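Long-range contact in ileal bile acid-binding protein (PDB 3ELX), which binds bile acids such as cholate and probably fatty acids, as a cytoplasmic lipid carrier of the gut would: residues N65-T77 / K84-F98. Residues are numbered along the deposited sequence; the frame is centred on the assembly and turned at random.
Sequences NKFIVGKESDMET and KGIVSMEGGKLTISF. With EDO (1,2-ethanediol), chain B.
V87 sets its CG2 methyl over one face of the F67 ring, 4.1 Å from the ring centroid, a CH-pi contact; L94 CD1 comes to the ring edge at CZ. At chi1 58° F67 CG lodges between backbone N and carbonyl carbon, which brings the ring beneath this methyl. V87 CG2 also meets M75 SD at 4.0 Å; the bent end of M75 presses CE against the backbone of G85, 3.4 Å from CA, where a side chain would clash. On the outer face D74 OD1 forms a salt bridge with K84 NZ at 3.2 Å; a water links that amine to E72 OE2. Strands 73-76 and 82-90 form an antiparallel hairpin of the calycin-type beta barrel, S73 and G85 being a hydrogen-bonded pair; L94 belongs to a cholate site seen in this protein. G70 N donates to V87 O at 2.8 Å, the donor nearly in line with the carbonyl. S73 OG, accepting from I68 N and donating to K71 O, ties the type II turn 68-71 together. N65 clasps the backbone of E76, OD1 taking its N-H at 2.7 Å and ND2 giving to its O in the amide plane; ND2 also donates to O2 of a 1,2-ethanediol, probably from the crystallisation liquor. A leucine here would probably leave both E76 backbone groups without these mates and strand 73-76 less firmly tied to strand 61-68.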
loop_
_atom_site.group_PDB
_atom_site.type_symbol
_atom_site.label_atom_id
_atom_site.label_comp_id
_atom_site.label_asym_id
_atom_site.label_seq_id
_atom_site.Cartn_x
_atom_site.Cartn_y
_atom_site.Cartn_z
ATOM N N ASN A 65 -7.435 -6.534 -0.171
ATOM C CA ASN A 65 -6.900 -7.302 -1.285
ATOM C C ASN A 65 -6.442 -8.649 -0.795
ATOM O O ASN A 65 -5.707 -8.742 0.185
ATOM C CB ASN A 65 -5.756 -6.563 -1.970
ATOM C CG ASN A 65 -6.256 -5.582 -3.006
ATOM O OD1 ASN A 65 -7.072 -5.942 -3.849
ATOM N ND2 ASN A 65 -5.797 -4.343 -2.931
ATOM N N LYS A 66 -6.922 -9.687 -1.472
ATOM C CA LYS A 66 -6.506 -11.057 -1.210
ATOM C C LYS A 66 -5.746 -11.541 -2.431
ATOM O O LYS A 66 -6.263 -11.520 -3.563
ATOM C CB LYS A 66 -7.711 -11.959 -0.938
ATOM C CG LYS A 66 -8.430 -11.603 0.341
ATOM C CD LYS A 66 -9.784 -12.288 0.434
ATOM C CE LYS A 66 -9.741 -13.531 1.312
ATOM N NZ LYS A 66 -8.834 -14.588 0.789
ATOM N N PHE A 67 -4.497 -11.929 -2.205
ATOM C CA PHE A 67 -3.657 -12.392 -3.301
ATOM C C PHE A 67 -2.739 -13.508 -2.857
ATOM O O PHE A 67 -2.422 -13.622 -1.671
ATOM C CB PHE A 67 -2.855 -11.238 -3.918
ATOM C CG PHE A 67 -1.962 -10.512 -2.946
ATOM C CD1 PHE A 67 -2.418 -9.372 -2.277
ATOM C CD2 PHE A 67 -0.651 -10.949 -2.710
ATOM C CE1 PHE A 67 -1.582 -8.680 -1.370
ATOM C CE2 PHE A 67 0.192 -10.261 -1.820
ATOM C CZ PHE A 67 -0.270 -9.134 -1.148
ATOM N N ILE A 68 -2.341 -14.344 -3.810
ATOM C CA ILE A 68 -1.313 -15.357 -3.567
ATOM C C ILE A 68 -0.120 -14.987 -4.428
ATOM O O ILE A 68 -0.248 -14.840 -5.649
ATOM C CB ILE A 68 -1.817 -16.785 -3.902
ATOM C CG1 ILE A 68 -2.999 -17.132 -2.987
ATOM C CG2 ILE A 68 -0.677 -17.804 -3.764
ATOM C CD1 ILE A 68 -3.777 -18.356 -3.416
ATOM N N VAL A 69 1.034 -14.813 -3.796
ATOM C CA VAL A 69 2.235 -14.444 -4.550
ATOM C C VAL A 69 2.471 -15.458 -5.672
ATOM O O VAL A 69 2.403 -16.667 -5.451
ATOM C CB VAL A 69 3.467 -14.344 -3.637
ATOM C CG1 VAL A 69 4.728 -13.988 -4.440
ATOM C CG2 VAL A 69 3.221 -13.307 -2.547
ATOM N N GLY A 70 2.729 -14.953 -6.880
ATOM C CA GLY A 70 3.004 -15.820 -8.035
ATOM C C GLY A 70 1.792 -16.362 -8.774
ATOM O O GLY A 70 1.939 -17.027 -9.806
ATOM N N LYS A 71 0.598 -16.081 -8.264
ATOM C CA LYS A 71 -0.629 -16.567 -8.874
ATOM C C LYS A 71 -1.561 -15.430 -9.241
ATOM O O LYS A 71 -1.710 -14.485 -8.470
ATOM C CB LYS A 71 -1.343 -17.524 -7.918
ATOM C CG LYS A 71 -0.916 -18.959 -8.071
ATOM C CD LYS A 71 0.197 -19.352 -7.119
ATOM C CE LYS A 71 0.166 -20.858 -6.873
ATOM N NZ LYS A 71 0.142 -21.661 -8.128
ATOM N N GLU A 72 -2.209 -15.533 -10.398
ATOM C CA GLU A 72 -3.208 -14.538 -10.795
ATOM C C GLU A 72 -4.261 -14.388 -9.706
ATOM O O GLU A 72 -4.892 -15.371 -9.294
ATOM C CB GLU A 72 -3.907 -14.925 -12.099
ATOM C CG GLU A 72 -3.049 -14.892 -13.339
ATOM C CD GLU A 72 -3.841 -15.240 -14.582
ATOM O OE1 GLU A 72 -3.228 -15.322 -15.669
ATOM O OE2 GLU A 72 -5.076 -15.434 -14.480
ATOM N N SER A 73 -4.449 -13.155 -9.250
ATOM C CA SER A 73 -5.375 -12.879 -8.156
ATOM C C SER A 73 -6.274 -11.701 -8.471
ATOM O O SER A 73 -5.821 -10.701 -9.017
ATOM C CB SER A 73 -4.600 -12.569 -6.872
ATOM O OG SER A 73 -3.764 -13.650 -6.495
ATOM N N ASP A 74 -7.551 -11.833 -8.124
ATOM C CA ASP A 74 -8.486 -10.724 -8.231
ATOM C C ASP A 74 -8.142 -9.687 -7.170
ATOM O O ASP A 74 -8.063 -10.012 -5.980
ATOM C CB ASP A 74 -9.923 -11.220 -8.021
ATOM C CG ASP A 74 -10.408 -12.116 -9.155
ATOM O OD1 ASP A 74 -10.032 -11.881 -10.322
ATOM O OD2 ASP A 74 -11.183 -13.059 -8.878
ATOM N N MET A 75 -7.923 -8.448 -7.604
ATOM C CA MET A 75 -7.597 -7.352 -6.688
ATOM C C MET A 75 -8.398 -6.092 -7.003
ATOM O O MET A 75 -9.121 -6.038 -7.998
ATOM C CB MET A 75 -6.090 -7.076 -6.703
ATOM C CG MET A 75 -5.270 -8.143 -5.953
ATOM S SD MET A 75 -3.489 -7.948 -6.123
ATOM C CE MET A 75 -3.205 -8.593 -7.733
ATOM N N GLU A 76 -8.283 -5.095 -6.129
ATOM C CA GLU A 76 -8.987 -3.828 -6.300
ATOM C C GLU A 76 -8.039 -2.682 -5.953
ATOM O O GLU A 76 -7.166 -2.804 -5.090
ATOM C CB GLU A 76 -10.250 -3.772 -5.413
ATOM C CG GLU A 76 -11.187 -2.590 -5.682
ATOM C CD GLU A 76 -12.043 -2.202 -4.469
ATOM O OE1 GLU A 76 -11.524 -1.531 -3.532
ATOM O OE2 GLU A 76 -13.250 -2.544 -4.467
ATOM N N THR A 77 -8.204 -1.565 -6.649
ATOM C CA THR A 77 -7.453 -0.366 -6.323
ATOM C C THR A 77 -8.154 0.355 -5.178
ATOM O O THR A 77 -9.323 0.093 -4.889
ATOM C CB THR A 77 -7.373 0.585 -7.524
ATOM O OG1 THR A 77 -8.686 1.069 -7.833
ATOM C CG2 THR A 77 -6.798 -0.123 -8.740
ATOM N N LYS A 84 -6.976 -7.970 -12.291
ATOM C CA LYS A 84 -6.347 -9.229 -11.961
ATOM C C LYS A 84 -4.841 -9.029 -12.064
ATOM O O LYS A 84 -4.338 -8.464 -13.041
ATOM C CB LYS A 84 -6.838 -10.351 -12.869
ATOM C CG LYS A 84 -6.431 -11.740 -12.386
ATOM C CD LYS A 84 -7.177 -12.846 -13.123
ATOM C CE LYS A 84 -8.320 -13.390 -12.291
ATOM N NZ LYS A 84 -7.834 -14.144 -11.091
ATOM N N GLY A 85 -4.128 -9.457 -11.032
ATOM C CA GLY A 85 -2.693 -9.215 -10.996
ATOM C C GLY A 85 -1.896 -10.368 -10.443
ATOM O O GLY A 85 -2.429 -11.234 -9.739
ATOM N N ILE A 86 -0.602 -10.345 -10.749
ATOM C CA ILE A 86 0.333 -11.326 -10.225
ATOM C C ILE A 86 1.384 -10.600 -9.403
ATOM O O ILE A 86 2.240 -9.881 -9.933
ATOM C CB ILE A 86 0.990 -12.185 -11.338
ATOM C CG1 ILE A 86 -0.072 -12.767 -12.280
ATOM C CG2 ILE A 86 1.838 -13.301 -10.709
ATOM C CD1 ILE A 86 0.496 -13.427 -13.514
ATOM N N VAL A 87 1.295 -10.791 -8.097
ATOM C CA VAL A 87 2.210 -10.175 -7.143
ATOM C C VAL A 87 3.485 -11.014 -7.073
ATOM O O VAL A 87 3.430 -12.244 -7.118
ATOM C CB VAL A 87 1.537 -10.096 -5.751
ATOM C CG1 VAL A 87 2.490 -9.483 -4.713
ATOM C CG2 VAL A 87 0.253 -9.285 -5.857
ATOM N N SER A 88 4.639 -10.352 -6.998
ATOM C CA SER A 88 5.897 -11.071 -6.878
ATOM C C SER A 88 6.583 -10.746 -5.562
ATOM O O SER A 88 6.274 -9.747 -4.923
ATOM C CB SER A 88 6.834 -10.764 -8.045
ATOM O OG SER A 88 7.167 -9.394 -8.087
ATOM N N MET A 89 7.497 -11.615 -5.156
ATOM C CA MET A 89 8.298 -11.342 -3.971
ATOM C C MET A 89 9.745 -11.702 -4.252
ATOM O O MET A 89 10.026 -12.710 -4.903
ATOM C CB MET A 89 7.779 -12.125 -2.769
ATOM C CG MET A 89 8.408 -11.679 -1.446
ATOM S SD MET A 89 8.172 -12.892 -0.155
ATOM C CE MET A 89 6.452 -12.592 0.201
ATOM N N GLU A 90 10.650 -10.853 -3.781
ATOM C CA GLU A 90 12.083 -11.087 -3.919
ATOM C C GLU A 90 12.733 -10.501 -2.681
ATOM O O GLU A 90 12.503 -9.336 -2.350
ATOM C CB GLU A 90 12.595 -10.434 -5.214
ATOM C CG GLU A 90 14.108 -10.448 -5.426
ATOM C CD GLU A 90 14.744 -9.101 -5.128
ATOM O OE1 GLU A 90 14.332 -8.088 -5.740
ATOM O OE2 GLU A 90 15.667 -9.058 -4.291
ATOM N N GLY A 91 13.506 -11.326 -1.979
ATOM C CA GLY A 91 14.216 -10.898 -0.774
ATOM C C GLY A 91 13.344 -10.275 0.301
ATOM O O GLY A 91 13.773 -9.334 0.980
ATOM N N GLY A 92 12.127 -10.796 0.458
ATOM C CA GLY A 92 11.192 -10.322 1.481
ATOM C C GLY A 92 10.370 -9.106 1.070
ATOM O O GLY A 92 9.517 -8.640 1.834
ATOM N N LYS A 93 10.634 -8.590 -0.126
ATOM C CA LYS A 93 9.898 -7.427 -0.661
ATOM C C LYS A 93 8.834 -7.852 -1.671
ATOM O O LYS A 93 9.135 -8.566 -2.635
ATOM C CB LYS A 93 10.842 -6.454 -1.377
ATOM C CG LYS A 93 11.968 -5.836 -0.563
ATOM C CD LYS A 93 12.855 -4.990 -1.483
ATOM C CE LYS A 93 12.414 -3.524 -1.578
ATOM N NZ LYS A 93 10.944 -3.279 -1.713
ATOM N N LEU A 94 7.597 -7.416 -1.437
ATOM C CA LEU A 94 6.495 -7.631 -2.379
ATOM C C LEU A 94 6.485 -6.536 -3.423
ATOM O O LEU A 94 6.743 -5.376 -3.098
ATOM C CB LEU A 94 5.161 -7.580 -1.642
ATOM C CG LEU A 94 4.843 -8.729 -0.689
ATOM C CD1 LEU A 94 3.624 -8.383 0.133
ATOM C CD2 LEU A 94 4.605 -10.015 -1.464
ATOM N N THR A 95 6.187 -6.898 -4.672
ATOM C CA THR A 95 5.928 -5.904 -5.707
ATOM C C THR A 95 4.539 -6.153 -6.267
ATOM O O THR A 95 4.241 -7.242 -6.777
ATOM C CB THR A 95 6.978 -5.940 -6.849
ATOM O OG1 THR A 95 8.271 -5.606 -6.328
ATOM C CG2 THR A 95 6.619 -4.929 -7.943
ATOM N N ILE A 96 3.694 -5.138 -6.157
ATOM C CA ILE A 96 2.359 -5.179 -6.732
ATOM C C ILE A 96 2.338 -4.139 -7.833
ATOM O O ILE A 96 2.606 -2.956 -7.592
ATOM C CB ILE A 96 1.258 -4.842 -5.707
ATOM C CG1 ILE A 96 1.394 -5.732 -4.462
ATOM C CG2 ILE A 96 -0.121 -4.975 -6.364
ATOM C CD1 ILE A 96 0.362 -5.435 -3.371
ATOM N N SER A 97 2.029 -4.599 -9.036
ATOM C CA SER A 97 1.977 -3.723 -10.188
ATOM C C SER A 97 0.538 -3.240 -10.368
ATOM O O SER A 97 -0.276 -3.863 -11.063
ATOM C CB SER A 97 2.519 -4.443 -11.431
ATOM O OG SER A 97 3.845 -4.902 -11.180
ATOM N N PHE A 98 0.217 -2.122 -9.718
ATOM C CA PHE A 98 -1.114 -1.527 -9.857
ATOM C C PHE A 98 -1.281 -0.795 -11.195
ATOM O O PHE A 98 -0.302 -0.435 -11.847
ATOM C CB PHE A 98 -1.375 -0.522 -8.732
ATOM C CG PHE A 98 -1.683 -1.140 -7.398
ATOM C CD1 PHE A 98 -2.974 -1.542 -7.087
ATOM C CD2 PHE A 98 -0.691 -1.265 -6.429
ATOM C CE1 PHE A 98 -3.267 -2.092 -5.834
ATOM C CE2 PHE A 98 -0.977 -1.809 -5.179
ATOM C CZ PHE A 98 -2.269 -2.232 -4.891
HETATM C C1 EDO B . -1.091 -2.736 -0.567
HETATM O O1 EDO B . -0.738 -1.986 -1.469
HETATM C C2 EDO B . -1.897 -3.977 -0.868
HETATM O O2 EDO B . -3.262 -3.616 -1.124
HETATM O O HOH W 1 -0.916 -12.443 -7.026
HETATM O O HOH W 2 -7.180 -16.395 -13.123
#